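Local coordinates for CLIP-associating protein 2 (Mus musculus, PDB 3WOZ) that probably binds tubulin through TOG domains built of HEAT repeats and contributes to the control of microtubule dynamics, at residues 5-10 against 37-42; 87-92 against 126-131; 158-163 against 200-205. All coordinates share one frame; numbering follows the deposited sequence.

Contact 1: residues 5-10 against 37-42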
ATOM      1  N   GLU A   5     -17.442  24.616   9.127  1.00 69.68           N
ATOM      2  CA  GLU A   5     -18.088  23.860   8.043  1.00 69.23           C
ATOM      3  C   GLU A   5     -17.687  24.310   6.631  1.00 68.67           C
ATOM      4  O   GLU A   5     -18.195  23.780   5.638  1.00 68.75           O
ATOM      5  CB  GLU A   5     -19.620  23.868   8.204  1.00 69.43           C
ATOM      6  CG  GLU A   5     -20.300  25.219   7.959  1.00 70.03           C
ATOM      7  CD  GLU A   5     -20.478  26.047   9.227  1.00 71.09           C
ATOM      8  OE1 GLU A   5     -19.498  26.233   9.981  1.00 71.20           O
ATOM      9  OE2 GLU A   5     -21.611  26.526   9.460  1.00 71.59           O
ATOM     10  N   ASP A   6     -16.782  25.282   6.544  1.00 67.90           N
ATOM     11  CA  ASP A   6     -16.263  25.744   5.256  1.00 67.11           C
ATOM     12  C   ASP A   6     -15.120  24.842   4.790  1.00 66.41           C
ATOM     13  O   ASP A   6     -14.135  24.662   5.512  1.00 66.33           O
ATOM     14  CB  ASP A   6     -15.784  27.196   5.361  1.00 67.25           C
ATOM     15  CG  ASP A   6     -15.348  27.768   4.025  1.00 67.54           C
ATOM     16  OD1 ASP A   6     -16.204  27.905   3.124  1.00 68.30           O
ATOM     17  OD2 ASP A   6     -14.149  28.088   3.876  1.00 68.22           O
ATOM     18  N   VAL A   7     -15.253  24.292   3.582  1.00 65.44           N
ATOM     19  CA  VAL A   7     -14.269  23.347   3.037  1.00 64.47           C
ATOM     20  C   VAL A   7     -12.879  23.970   2.855  1.00 63.91           C
ATOM     21  O   VAL A   7     -11.885  23.420   3.342  1.00 63.65           O
ATOM     22  CB  VAL A   7     -14.749  22.695   1.711  1.00 64.44           C
ATOM     23  CG1 VAL A   7     -13.641  21.843   1.098  1.00 64.08           C
ATOM     24  CG2 VAL A   7     -15.988  21.845   1.954  1.00 64.26           C
ATOM     25  N   ALA A   8     -12.820  25.109   2.166  1.00 63.13           N
ATOM     26  CA  ALA A   8     -11.553  25.807   1.926  1.00 62.34           C
ATOM     27  C   ALA A   8     -10.792  26.075   3.228  1.00 61.73           C
ATOM     28  O   ALA A   8      -9.576  25.897   3.288  1.00 61.78           O
ATOM     29  CB  ALA A   8     -11.792  27.105   1.161  1.00 62.41           C
ATOM     30  N   GLU A   9     -11.523  26.478   4.265  1.00 60.90           N
ATOM     31  CA  GLU A   9     -10.945  26.763   5.578  1.00 60.25           C
ATOM     32  C   GLU A   9     -10.491  25.502   6.318  1.00 59.51           C
ATOM     33  O   GLU A   9      -9.438  25.506   6.954  1.00 59.30           O
ATOM     34  CB  GLU A   9     -11.929  27.573   6.437  1.00 60.37           C
ATOM     35  CG  GLU A   9     -11.446  27.902   7.858  1.00 61.28           C
ATOM     36  CD  GLU A   9     -10.381  28.998   7.918  1.00 62.67           C
ATOM     37  OE1 GLU A   9      -9.540  29.098   6.996  1.00 63.03           O
ATOM     38  OE2 GLU A   9     -10.384  29.763   8.908  1.00 63.38           O
ATOM     39  N   VAL A  10     -11.292  24.439   6.245  1.00 58.67           N
ATOM     40  CA  VAL A  10     -10.922  23.156   6.841  1.00 57.88           C
ATOM     41  C   VAL A  10      -9.596  22.677   6.250  1.00 57.53           C
ATOM     42  O   VAL A  10      -8.688  22.288   6.987  1.00 57.42           O
ATOM     43  CB  VAL A  10     -12.034  22.084   6.671  1.00 57.87           C
ATOM     44  CG1 VAL A  10     -11.484  20.678   6.891  1.00 57.38           C
ATOM     45  CG2 VAL A  10     -13.179  22.346   7.634  1.00 57.44           C
ATOM     46  N   ARG A  37     -20.580  15.944   3.391  1.00 53.63           N
ATOM     47  CA  ARG A  37     -20.397  17.229   2.736  1.00 54.17           C
ATOM     48  C   ARG A  37     -19.418  16.981   1.597  1.00 54.33           C
ATOM     49  O   ARG A  37     -18.237  16.708   1.824  1.00 54.79           O
ATOM     50  CB  ARG A  37     -19.855  18.256   3.735  1.00 54.36           C
ATOM     51  CG  ARG A  37     -19.469  19.613   3.154  1.00 55.41           C
ATOM     52  CD  ARG A  37     -20.567  20.665   3.312  1.00 56.83           C
ATOM     53  NE  ARG A  37     -19.994  22.004   3.486  1.00 57.95           N
ATOM     54  CZ  ARG A  37     -19.492  22.754   2.504  1.00 58.94           C
ATOM     55  NH1 ARG A  37     -18.989  23.954   2.775  1.00 59.12           N
ATOM     56  NH2 ARG A  37     -19.481  22.313   1.249  1.00 59.22           N
ATOM     57  N   THR A  38     -19.915  17.044   0.369  1.00 54.30           N
ATOM     58  CA  THR A  38     -19.125  16.622  -0.784  1.00 54.28           C
ATOM     59  C   THR A  38     -18.114  17.670  -1.233  1.00 54.12           C
ATOM     60  O   THR A  38     -18.342  18.878  -1.110  1.00 54.02           O
ATOM     61  CB  THR A  38     -20.013  16.215  -1.975  1.00 54.21           C
ATOM     62  OG1 THR A  38     -21.088  17.151  -2.112  1.00 54.77           O
ATOM     63  CG2 THR A  38     -20.578  14.813  -1.769  1.00 54.40           C
ATOM     64  N   LEU A  39     -16.996  17.182  -1.759  1.00 53.88           N
ATOM     65  CA  LEU A  39     -15.923  18.038  -2.237  1.00 53.61           C
ATOM     66  C   LEU A  39     -16.000  18.206  -3.747  1.00 53.51           C
ATOM     67  O   LEU A  39     -16.471  17.317  -4.456  1.00 53.64           O
ATOM     68  CB  LEU A  39     -14.562  17.452  -1.845  1.00 53.55           C
ATOM     69  CG  LEU A  39     -14.330  17.040  -0.385  1.00 52.95           C
ATOM     70  CD1 LEU A  39     -12.997  16.326  -0.252  1.00 52.46           C
ATOM     71  CD2 LEU A  39     -14.388  18.231   0.553  1.00 52.72           C
ATOM     72  N   SER A  40     -15.545  19.357  -4.232  1.00 53.48           N
ATOM     73  CA  SER A  40     -15.346  19.558  -5.661  1.00 53.33           C
ATOM     74  C   SER A  40     -14.077  18.822  -6.084  1.00 53.29           C
ATOM     75  O   SER A  40     -13.332  18.305  -5.240  1.00 52.98           O
ATOM     76  CB  SER A  40     -15.242  21.048  -5.997  1.00 53.25           C
ATOM     77  OG  SER A  40     -13.896  21.489  -5.975  1.00 53.59           O
ATOM     78  N   ARG A  41     -13.838  18.782  -7.391  1.00 53.28           N
ATOM     79  CA  ARG A  41     -12.707  18.058  -7.956  1.00 53.28           C
ATOM     80  C   ARG A  41     -11.372  18.679  -7.544  1.00 52.89           C
ATOM     81  O   ARG A  41     -10.440  17.954  -7.183  1.00 52.75           O
ATOM     82  CB  ARG A  41     -12.825  17.999  -9.478  1.00 53.61           C
ATOM     83  CG  ARG A  41     -11.959  16.947 -10.143  1.00 55.06           C
ATOM     84  CD  ARG A  41     -11.856  17.197 -11.639  1.00 57.58           C
ATOM     85  NE  ARG A  41     -13.147  17.050 -12.315  1.00 59.28           N
ATOM     86  CZ  ARG A  41     -13.480  16.020 -13.089  1.00 60.31           C
ATOM     87  NH1 ARG A  41     -14.678  15.983 -13.657  1.00 61.19           N
ATOM     88  NH2 ARG A  41     -12.621  15.028 -13.300  1.00 60.73           N
ATOM     89  N   ILE A  42     -11.282  20.010  -7.587  1.00 52.53           N
ATOM     90  CA  ILE A  42     -10.044  20.694  -7.193  1.00 52.35           C
ATOM     91  C   ILE A  42      -9.838  20.682  -5.675  1.00 51.86           C
ATOM     92  O   ILE A  42      -8.705  20.737  -5.202  1.00 51.98           O
ATOM     93  CB  ILE A  42      -9.905  22.148  -7.752  1.00 52.50           C
ATOM     94  CG1 ILE A  42     -10.689  23.156  -6.912  1.00 53.00           C
ATOM     95  CG2 ILE A  42     -10.273  22.226  -9.236  1.00 52.82           C
ATOM     96  CD1 ILE A  42      -9.901  24.423  -6.605  1.00 53.61           C
TER
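R37 holds the backbone carbonyl of E5 with two nitrogens of its guanidinium group. The firmer bond runs from R37 NH1 to E5 O at 3.0 Å. The donor lies in the carbonyl plane of E5, while the oxygen is tilted from the guanidinium plane by 24°. R37 NE adds a weak bond to E5 O at 3.3 Å. One oxygen therefore receives two N-H groups of a single arginine, and this limits how the flat group can turn. The arginine chain is bent at chi2 (97°) and again at chi3, which curls the guanidinium back toward E5.

D6 carries the opposite charge, but D6 OD1 and R37 NH1 stay 4.8 Å apart. They form no salt bridge, though the charges may still favour each other. The carboxylate has another task. D6 is the N-cap of helix 7-14, and its OD2 accepts from E9 N at 3.1 Å, met from above the carboxylate plane. R37 thus grips the chain one residue before the cap.

The packing centres on V7, which uses both methyl groups. V7 CG2 sits over one face of the guanidinium, toward its rim, 3.6 Å from R37 NH2. V7 CG1 meets L39 CD2 at 3.7 Å. With CG1 anti to the backbone N (chi1 174°), each methyl gets its own partner. V7 is buried, whereas E5 and R37 are exposed.

The contact ties the start of helix 7-14 to the link between helices 19-34 and 41-54, at the N-terminal end of this HEAT-type array. L32 of helix 19-34 touches V7, V10 and R37. L39 leans on L47 of helix 41-54. S40 is the N-cap of that helix, and its backbone N bonds to E43 OE2.

Contact 2: residues 87-92 against 126-131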
ATOM      1  N   VAL A  87       0.225   6.774  -4.475  1.00 38.93           N
ATOM      2  CA  VAL A  87       0.723   7.501  -3.313  1.00 38.39           C
ATOM      3  C   VAL A  87       0.155   6.922  -2.016  1.00 38.06           C
ATOM      4  O   VAL A  87       0.902   6.641  -1.090  1.00 37.90           O
ATOM      5  CB  VAL A  87       0.420   9.019  -3.422  1.00 38.37           C
ATOM      6  CG1 VAL A  87       0.607   9.714  -2.080  1.00 38.22           C
ATOM      7  CG2 VAL A  87       1.303   9.666  -4.498  1.00 38.33           C
ATOM      8  N   LEU A  88      -1.162   6.727  -1.971  1.00 37.43           N
ATOM      9  CA  LEU A  88      -1.823   6.185  -0.791  1.00 36.71           C
ATOM     10  C   LEU A  88      -1.212   4.855  -0.357  1.00 36.60           C
ATOM     11  O   LEU A  88      -0.805   4.699   0.794  1.00 36.04           O
ATOM     12  CB  LEU A  88      -3.322   6.021  -1.052  1.00 36.62           C
ATOM     13  CG  LEU A  88      -4.170   5.292  -0.005  1.00 36.16           C
ATOM     14  CD1 LEU A  88      -4.161   6.041   1.328  1.00 34.25           C
ATOM     15  CD2 LEU A  88      -5.599   5.102  -0.527  1.00 34.42           C
ATOM     16  N   LEU A  89      -1.139   3.914  -1.295  1.00 36.46           N
ATOM     17  CA  LEU A  89      -0.732   2.549  -0.996  1.00 36.32           C
ATOM     18  C   LEU A  89       0.756   2.436  -0.645  1.00 36.74           C
ATOM     19  O   LEU A  89       1.118   1.772   0.338  1.00 36.82           O
ATOM     20  CB  LEU A  89      -1.106   1.612  -2.153  1.00 36.27           C
ATOM     21  CG  LEU A  89      -0.724   0.131  -2.057  1.00 35.98           C
ATOM     22  CD1 LEU A  89      -1.190  -0.486  -0.732  1.00 34.94           C
ATOM     23  CD2 LEU A  89      -1.276  -0.642  -3.251  1.00 34.32           C
ATOM     24  N   THR A  90       1.606   3.094  -1.432  1.00 36.58           N
ATOM     25  CA  THR A  90       3.042   3.024  -1.205  1.00 36.72           C
ATOM     26  C   THR A  90       3.444   3.723   0.087  1.00 36.77           C
ATOM     27  O   THR A  90       4.288   3.210   0.822  1.00 36.51           O
ATOM     28  CB  THR A  90       3.870   3.595  -2.389  1.00 36.79           C
ATOM     29  OG1 THR A  90       3.504   4.959  -2.622  1.00 36.79           O
ATOM     30  CG2 THR A  90       3.640   2.779  -3.648  1.00 36.47           C
ATOM     31  N   GLN A  91       2.840   4.880   0.361  1.00 36.72           N
ATOM     32  CA  GLN A  91       3.143   5.614   1.586  1.00 37.10           C
ATOM     33  C   GLN A  91       2.696   4.844   2.830  1.00 37.01           C
ATOM     34  O   GLN A  91       3.382   4.861   3.851  1.00 36.91           O
ATOM     35  CB  GLN A  91       2.531   7.016   1.567  1.00 37.33           C
ATOM     36  CG  GLN A  91       3.247   8.003   0.651  1.00 38.50           C
ATOM     37  CD  GLN A  91       4.648   8.345   1.131  1.00 41.48           C
ATOM     38  OE1 GLN A  91       4.841   8.759   2.275  1.00 42.71           O
ATOM     39  NE2 GLN A  91       5.635   8.172   0.255  1.00 40.83           N
ATOM     40  N   LEU A  92       1.557   4.159   2.730  1.00 36.97           N
ATOM     41  CA  LEU A  92       1.065   3.331   3.828  1.00 37.05           C
ATOM     42  C   LEU A  92       1.982   2.137   4.081  1.00 37.42           C
ATOM     43  O   LEU A  92       2.206   1.757   5.232  1.00 37.12           O
ATOM     44  CB  LEU A  92      -0.369   2.860   3.574  1.00 36.40           C
ATOM     45  CG  LEU A  92      -1.535   3.818   3.824  1.00 36.28           C
ATOM     46  CD1 LEU A  92      -2.840   3.118   3.454  1.00 35.79           C
ATOM     47  CD2 LEU A  92      -1.580   4.313   5.284  1.00 35.53           C
ATOM     48  N   ASN A 126      -0.592  -3.804  -9.828  1.00 43.42           N
ATOM     49  CA  ASN A 126       0.372  -3.174 -10.726  1.00 44.53           C
ATOM     50  C   ASN A 126       1.249  -2.169  -9.994  1.00 45.08           C
ATOM     51  O   ASN A 126       2.449  -2.081 -10.255  1.00 45.16           O
ATOM     52  CB  ASN A 126      -0.332  -2.522 -11.921  1.00 44.58           C
ATOM     53  CG  ASN A 126      -0.993  -3.540 -12.845  1.00 45.50           C
ATOM     54  OD1 ASN A 126      -1.883  -3.193 -13.621  1.00 47.83           O
ATOM     55  ND2 ASN A 126      -0.568  -4.799 -12.761  1.00 45.36           N
ATOM     56  N   ILE A 127       0.645  -1.428  -9.066  1.00 45.88           N
ATOM     57  CA  ILE A 127       1.385  -0.529  -8.186  1.00 46.36           C
ATOM     58  C   ILE A 127       2.367  -1.318  -7.328  1.00 47.08           C
ATOM     59  O   ILE A 127       3.502  -0.886  -7.118  1.00 47.03           O
ATOM     60  CB  ILE A 127       0.435   0.300  -7.299  1.00 46.50           C
ATOM     61  CG1 ILE A 127      -0.242   1.386  -8.139  1.00 46.16           C
ATOM     62  CG2 ILE A 127       1.179   0.922  -6.112  1.00 46.00           C
ATOM     63  CD1 ILE A 127      -1.561   1.831  -7.597  1.00 45.57           C
ATOM     64  N   LEU A 128       1.930  -2.480  -6.855  1.00 47.76           N
ATOM     65  CA  LEU A 128       2.759  -3.314  -5.998  1.00 48.73           C
ATOM     66  C   LEU A 128       3.954  -3.914  -6.740  1.00 49.72           C
ATOM     67  O   LEU A 128       5.026  -4.084  -6.159  1.00 49.60           O
ATOM     68  CB  LEU A 128       1.918  -4.408  -5.339  1.00 48.58           C
ATOM     69  CG  LEU A 128       0.883  -3.969  -4.290  1.00 48.25           C
ATOM     70  CD1 LEU A 128       0.084  -5.162  -3.817  1.00 47.86           C
ATOM     71  CD2 LEU A 128       1.524  -3.276  -3.112  1.00 47.36           C
HETATM   72  N   MSE A 129       3.773  -4.231  -8.019  1.00 51.01           N
HETATM   73  CA  MSE A 129       4.874  -4.761  -8.819  1.00 52.53           C
HETATM   74  C   MSE A 129       5.952  -3.700  -9.052  1.00 53.11           C
HETATM   75  O   MSE A 129       7.133  -3.965  -8.841  1.00 53.25           O
HETATM   76  CB  MSE A 129       4.373  -5.367 -10.133  1.00 52.87           C
HETATM   77  CG  MSE A 129       3.526  -6.632  -9.971  1.00 53.85           C
HETATM   78 SE   MSE A 129       4.325  -8.085  -8.928  1.00 58.89          SE
HETATM   79  CE  MSE A 129       3.566  -7.693  -7.170  1.00 57.33           C
ATOM     80  N   ARG A 130       5.535  -2.500  -9.452  1.00 54.06           N
ATOM     81  CA  ARG A 130       6.452  -1.368  -9.624  1.00 55.18           C
ATOM     82  C   ARG A 130       7.149  -0.968  -8.318  1.00 55.64           C
ATOM     83  O   ARG A 130       8.343  -0.664  -8.322  1.00 55.62           O
ATOM     84  CB  ARG A 130       5.729  -0.160 -10.233  1.00 55.20           C
ATOM     85  CG  ARG A 130       5.455  -0.282 -11.734  1.00 56.53           C
ATOM     86  CD  ARG A 130       4.744   0.953 -12.299  1.00 58.30           C
ATOM     87  NE  ARG A 130       3.376   1.087 -11.794  1.00 58.96           N
ATOM     88  CZ  ARG A 130       2.311   0.485 -12.320  1.00 60.10           C
ATOM     89  NH1 ARG A 130       2.435  -0.307 -13.380  1.00 60.24           N
ATOM     90  NH2 ARG A 130       1.113   0.670 -11.778  1.00 60.37           N
ATOM     91  N   PHE A 131       6.410  -0.979  -7.209  1.00 56.15           N
ATOM     92  CA  PHE A 131       6.968  -0.607  -5.907  1.00 56.83           C
ATOM     93  C   PHE A 131       8.042  -1.591  -5.434  1.00 57.61           C
ATOM     94  O   PHE A 131       9.048  -1.184  -4.855  1.00 57.65           O
ATOM     95  CB  PHE A 131       5.860  -0.469  -4.858  1.00 56.49           C
ATOM     96  CG  PHE A 131       6.289   0.234  -3.594  1.00 55.63           C
ATOM     97  CD1 PHE A 131       6.976   1.445  -3.646  1.00 54.64           C
ATOM     98  CD2 PHE A 131       5.973  -0.300  -2.348  1.00 55.01           C
ATOM     99  CE1 PHE A 131       7.360   2.101  -2.480  1.00 54.17           C
ATOM    100  CE2 PHE A 131       6.349   0.352  -1.174  1.00 54.45           C
ATOM    101  CZ  PHE A 131       7.047   1.553  -1.242  1.00 54.61           C
TER
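T90 lays its methyl on the ring of F131 in a CH-pi contact. T90 CG2 is 3.8 Å from the ring centroid and 19° off the ring normal, so it approaches over the face. Its closest ring atom is F131 CD1, at 3.6 Å. The ring reaches T90 because F131 CG stands anti to the backbone N (chi1 -166°), which carries it across the gap between the helices. The first torsion of T90 places OG1 between the backbone N and the carbonyl carbon. There OG1 hydrogen-bonds to F86 O, one turn back, and CG2 is left to face F131.

I127 fills the next position with its branch methyl. I127 CG2 touches T90 CG2 at 3.9 Å and also lies against L89 CD2. L128 comes from the flank. Its CD2 meets L89 CD2 at 3.8 Å, and the two leucines cross at about a right angle. All five side chains are buried, and no hydrogen bond spans the interface.

The segments of helices 85-96 and 121-133 cross at -49°, with their axes 10.4 Å apart. Helix 85-96 also touches I127 through L85 and F86, L128 through L93, and F131 through K94. Y150 of helix 141-155 packs on both L89 and L128, so a third helix closes this hydrophobic core of the TOG domain.

Contact 3: residues 158-163 against 200-205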
HETATM    1  N   MSE A 158      -7.817 -11.690  -5.550  1.00 51.76           N
HETATM    2  CA  MSE A 158      -7.675 -11.360  -6.968  1.00 52.60           C
HETATM    3  C   MSE A 158      -8.351 -12.353  -7.906  1.00 53.00           C
HETATM    4  O   MSE A 158      -8.629 -13.492  -7.532  1.00 52.81           O
HETATM    5  CB  MSE A 158      -6.196 -11.286  -7.339  1.00 52.79           C
HETATM    6  CG  MSE A 158      -5.584  -9.914  -7.229  1.00 53.80           C
HETATM    7 SE   MSE A 158      -3.649 -10.032  -7.235  1.00 57.36          SE
HETATM    8  CE  MSE A 158      -3.306 -10.408  -9.119  1.00 56.04           C
ATOM      9  N   ASP A 159      -8.611 -11.898  -9.128  1.00 53.86           N
ATOM     10  CA  ASP A 159      -8.939 -12.783 -10.243  1.00 54.64           C
ATOM     11  C   ASP A 159      -7.636 -13.298 -10.843  1.00 55.03           C
ATOM     12  O   ASP A 159      -6.635 -12.586 -10.817  1.00 55.03           O
ATOM     13  CB  ASP A 159      -9.723 -12.027 -11.318  1.00 54.75           C
ATOM     14  CG  ASP A 159     -11.208 -11.948 -11.024  1.00 55.45           C
ATOM     15  OD1 ASP A 159     -11.716 -12.761 -10.217  1.00 55.91           O
ATOM     16  OD2 ASP A 159     -11.870 -11.072 -11.620  1.00 56.51           O
ATOM     17  N   PRO A 160      -7.638 -14.535 -11.380  1.00 55.64           N
ATOM     18  CA  PRO A 160      -6.447 -15.083 -12.043  1.00 56.08           C
ATOM     19  C   PRO A 160      -5.857 -14.182 -13.142  1.00 56.62           C
ATOM     20  O   PRO A 160      -4.636 -14.100 -13.271  1.00 56.68           O
ATOM     21  CB  PRO A 160      -6.958 -16.396 -12.641  1.00 56.17           C
ATOM     22  CG  PRO A 160      -8.035 -16.821 -11.705  1.00 55.95           C
ATOM     23  CD  PRO A 160      -8.705 -15.548 -11.255  1.00 55.58           C
ATOM     24  N   ARG A 161      -6.706 -13.496 -13.905  1.00 57.24           N
ATOM     25  CA  ARG A 161      -6.225 -12.654 -15.008  1.00 58.06           C
ATOM     26  C   ARG A 161      -5.793 -11.247 -14.567  1.00 58.20           C
ATOM     27  O   ARG A 161      -5.514 -10.379 -15.402  1.00 58.28           O
ATOM     28  CB  ARG A 161      -7.246 -12.611 -16.163  1.00 58.33           C
ATOM     29  CG  ARG A 161      -6.703 -12.148 -17.540  1.00 59.34           C
ATOM     30  CD  ARG A 161      -5.263 -12.607 -17.835  1.00 60.98           C
ATOM     31  NE  ARG A 161      -5.122 -14.061 -17.920  1.00 62.53           N
ATOM     32  CZ  ARG A 161      -4.017 -14.734 -17.600  1.00 63.31           C
ATOM     33  NH1 ARG A 161      -2.941 -14.095 -17.155  1.00 63.47           N
ATOM     34  NH2 ARG A 161      -3.990 -16.057 -17.712  1.00 63.02           N
ATOM     35  N   ASP A 162      -5.719 -11.032 -13.254  1.00 58.35           N
ATOM     36  CA  ASP A 162      -5.112  -9.817 -12.718  1.00 58.50           C
ATOM     37  C   ASP A 162      -3.594  -9.995 -12.650  1.00 58.63           C
ATOM     38  O   ASP A 162      -2.850  -9.025 -12.498  1.00 58.70           O
ATOM     39  CB  ASP A 162      -5.671  -9.488 -11.330  1.00 58.44           C
ATOM     40  CG  ASP A 162      -7.132  -9.068 -11.360  1.00 58.51           C
ATOM     41  OD1 ASP A 162      -7.821  -9.284 -10.341  1.00 58.63           O
ATOM     42  OD2 ASP A 162      -7.593  -8.520 -12.383  1.00 58.27           O
ATOM     43  N   PHE A 163      -3.150 -11.245 -12.762  1.00 58.86           N
ATOM     44  CA  PHE A 163      -1.735 -11.588 -12.724  1.00 59.16           C
ATOM     45  C   PHE A 163      -1.263 -12.106 -14.085  1.00 59.49           C
ATOM     46  O   PHE A 163      -1.673 -13.182 -14.527  1.00 59.48           O
ATOM     47  CB  PHE A 163      -1.471 -12.615 -11.621  1.00 59.03           C
ATOM     48  CG  PHE A 163      -0.080 -13.189 -11.638  1.00 59.19           C
ATOM     49  CD1 PHE A 163       0.134 -14.511 -12.015  1.00 59.35           C
ATOM     50  CD2 PHE A 163       1.015 -12.413 -11.276  1.00 59.37           C
ATOM     51  CE1 PHE A 163       1.421 -15.051 -12.029  1.00 59.59           C
ATOM     52  CE2 PHE A 163       2.306 -12.946 -11.291  1.00 59.38           C
ATOM     53  CZ  PHE A 163       2.508 -14.265 -11.671  1.00 59.26           C
ATOM     54  N   PHE A 200       1.402 -18.548  -7.442  1.00 60.96           N
ATOM     55  CA  PHE A 200       1.381 -19.835  -8.141  1.00 61.61           C
ATOM     56  C   PHE A 200      -0.019 -20.444  -8.108  1.00 61.90           C
ATOM     57  O   PHE A 200      -0.542 -20.854  -9.144  1.00 62.02           O
ATOM     58  CB  PHE A 200       2.407 -20.801  -7.537  1.00 61.69           C
ATOM     59  CG  PHE A 200       2.463 -22.147  -8.220  1.00 62.28           C
ATOM     60  CD1 PHE A 200       3.167 -22.313  -9.411  1.00 62.65           C
ATOM     61  CD2 PHE A 200       1.825 -23.251  -7.663  1.00 62.75           C
ATOM     62  CE1 PHE A 200       3.223 -23.554 -10.043  1.00 62.74           C
ATOM     63  CE2 PHE A 200       1.877 -24.497  -8.289  1.00 63.08           C
ATOM     64  CZ  PHE A 200       2.579 -24.648  -9.477  1.00 62.73           C
ATOM     65  N   GLU A 201      -0.623 -20.482  -6.920  1.00 62.16           N
ATOM     66  CA  GLU A 201      -1.962 -21.044  -6.743  1.00 62.50           C
ATOM     67  C   GLU A 201      -3.065 -20.185  -7.365  1.00 62.56           C
ATOM     68  O   GLU A 201      -4.136 -20.695  -7.699  1.00 62.57           O
ATOM     69  CB  GLU A 201      -2.252 -21.310  -5.260  1.00 62.64           C
ATOM     70  CG  GLU A 201      -1.532 -22.540  -4.700  1.00 63.71           C
ATOM     71  CD  GLU A 201      -1.879 -22.839  -3.248  1.00 65.23           C
ATOM     72  OE1 GLU A 201      -0.946 -23.119  -2.467  1.00 65.91           O
ATOM     73  OE2 GLU A 201      -3.076 -22.799  -2.883  1.00 65.84           O
ATOM     74  N   LEU A 202      -2.798 -18.889  -7.528  1.00 62.60           N
ATOM     75  CA  LEU A 202      -3.750 -17.979  -8.160  1.00 62.71           C
ATOM     76  C   LEU A 202      -3.865 -18.238  -9.661  1.00 63.01           C
ATOM     77  O   LEU A 202      -4.968 -18.394 -10.189  1.00 63.20           O
ATOM     78  CB  LEU A 202      -3.366 -16.515  -7.906  1.00 62.48           C
ATOM     79  CG  LEU A 202      -4.164 -15.449  -8.662  1.00 62.03           C
ATOM     80  CD1 LEU A 202      -5.581 -15.320  -8.115  1.00 61.91           C
ATOM     81  CD2 LEU A 202      -3.451 -14.115  -8.615  1.00 61.86           C
ATOM     82  N   ASN A 203      -2.720 -18.276 -10.338  1.00 63.28           N
ATOM     83  CA  ASN A 203      -2.675 -18.509 -11.775  1.00 63.55           C
ATOM     84  C   ASN A 203      -1.473 -19.380 -12.134  1.00 63.85           C
ATOM     85  O   ASN A 203      -0.414 -18.875 -12.514  1.00 63.71           O
ATOM     86  CB  ASN A 203      -2.635 -17.177 -12.533  1.00 63.41           C
ATOM     87  CG  ASN A 203      -2.972 -17.327 -14.006  1.00 63.18           C
ATOM     88  OD1 ASN A 203      -2.723 -18.366 -14.617  1.00 63.24           O
ATOM     89  ND2 ASN A 203      -3.532 -16.275 -14.587  1.00 62.52           N
ATOM     90  N   THR A 204      -1.653 -20.692 -11.994  1.00 64.32           N
ATOM     91  CA  THR A 204      -0.589 -21.667 -12.239  1.00 64.74           C
ATOM     92  C   THR A 204       0.054 -21.531 -13.633  1.00 65.17           C
ATOM     93  O   THR A 204       1.260 -21.285 -13.717  1.00 65.13           O
ATOM     94  CB  THR A 204      -1.067 -23.119 -11.962  1.00 64.69           C
ATOM     95  OG1 THR A 204      -1.619 -23.202 -10.641  1.00 64.68           O
ATOM     96  CG2 THR A 204       0.085 -24.109 -12.088  1.00 64.64           C
ATOM     97  N   PRO A 205      -0.740 -21.665 -14.722  1.00 65.60           N
ATOM     98  CA  PRO A 205      -0.143 -21.607 -16.062  1.00 65.97           C
ATOM     99  C   PRO A 205       0.657 -20.330 -16.328  1.00 66.35           C
ATOM    100  O   PRO A 205       1.779 -20.409 -16.831  1.00 66.37           O
ATOM    101  CB  PRO A 205      -1.359 -21.690 -16.991  1.00 65.95           C
ATOM    102  CG  PRO A 205      -2.366 -22.440 -16.208  1.00 65.84           C
ATOM    103  CD  PRO A 205      -2.188 -21.944 -14.799  1.00 65.69           C
TER
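N203 ND2 donates to P160 O across the contact at 2.8 Å, with a fairly straight N-H...O angle of 160°. The oxygen lies close to the amide plane of N203. The donor, however, stands well above the carbonyl plane of P160. F163 N reaches the opposite face of that plane at 3.3 Å, so P160 O is held from both faces. N203 OD1 caps E206 N at the start of helix 204-212. N203 also ends the helical run of 186-202, so one side chain serves the break between two helices and the loop beside it.

R161 brings a charged group to the contact. Its guanidinium lies with one face over N203 ND2, and R161 NH2 is 3.2 Å from that nitrogen. Both are donors, so this is packing and not a bond. R161 NH1 has a long, weak ion pair with E206 OE2.

The apolar part gathers round L202. Its CD2 meets the selenomethionine M158 CE at 3.7 Å and F163 CB at 3.9 Å. Its CD1 touches M158 O at 3.6 Å. With CG anti to the backbone N (chi1 172°), the leucine reaches into the 158-163 loop. N203 CB comes to the edge of the F163 ring, 3.9 Å from CD1.

Putting an alanine at N203 would probably leave P160 O without its cross-loop donor and E206 N without its cap, freeing the loop to shift against the helix junction.

Together these contacts fasten the loop after helix 141-155 to the junction of helices 186-202 and 204-212. The chemistry is mixed. The amide bond fixes the direction of approach, and the apolar packing of L202 adds contact that does not depend on direction.

Contact 2 is the core contact, its centre about 5 Å from the centre of the chain, and it alone is wholly buried. It joins two helix bodies by apolar packing, with no polar bond between them. Contacts 1 and 3 lie on opposite sides of that centre, their own centres about 41 Å apart. Contact 1 is at the surface and contact 3 is partly buried. Both join helix ends to loops, and in both a side-chain donor holds a backbone carbonyl. In contact 1 an arginine grips the carbonyl just before an N-cap; in contact 3 the N-cap asparagine is itself the donor. The three share no helix, as expected of an elongated array of HEAT repeats.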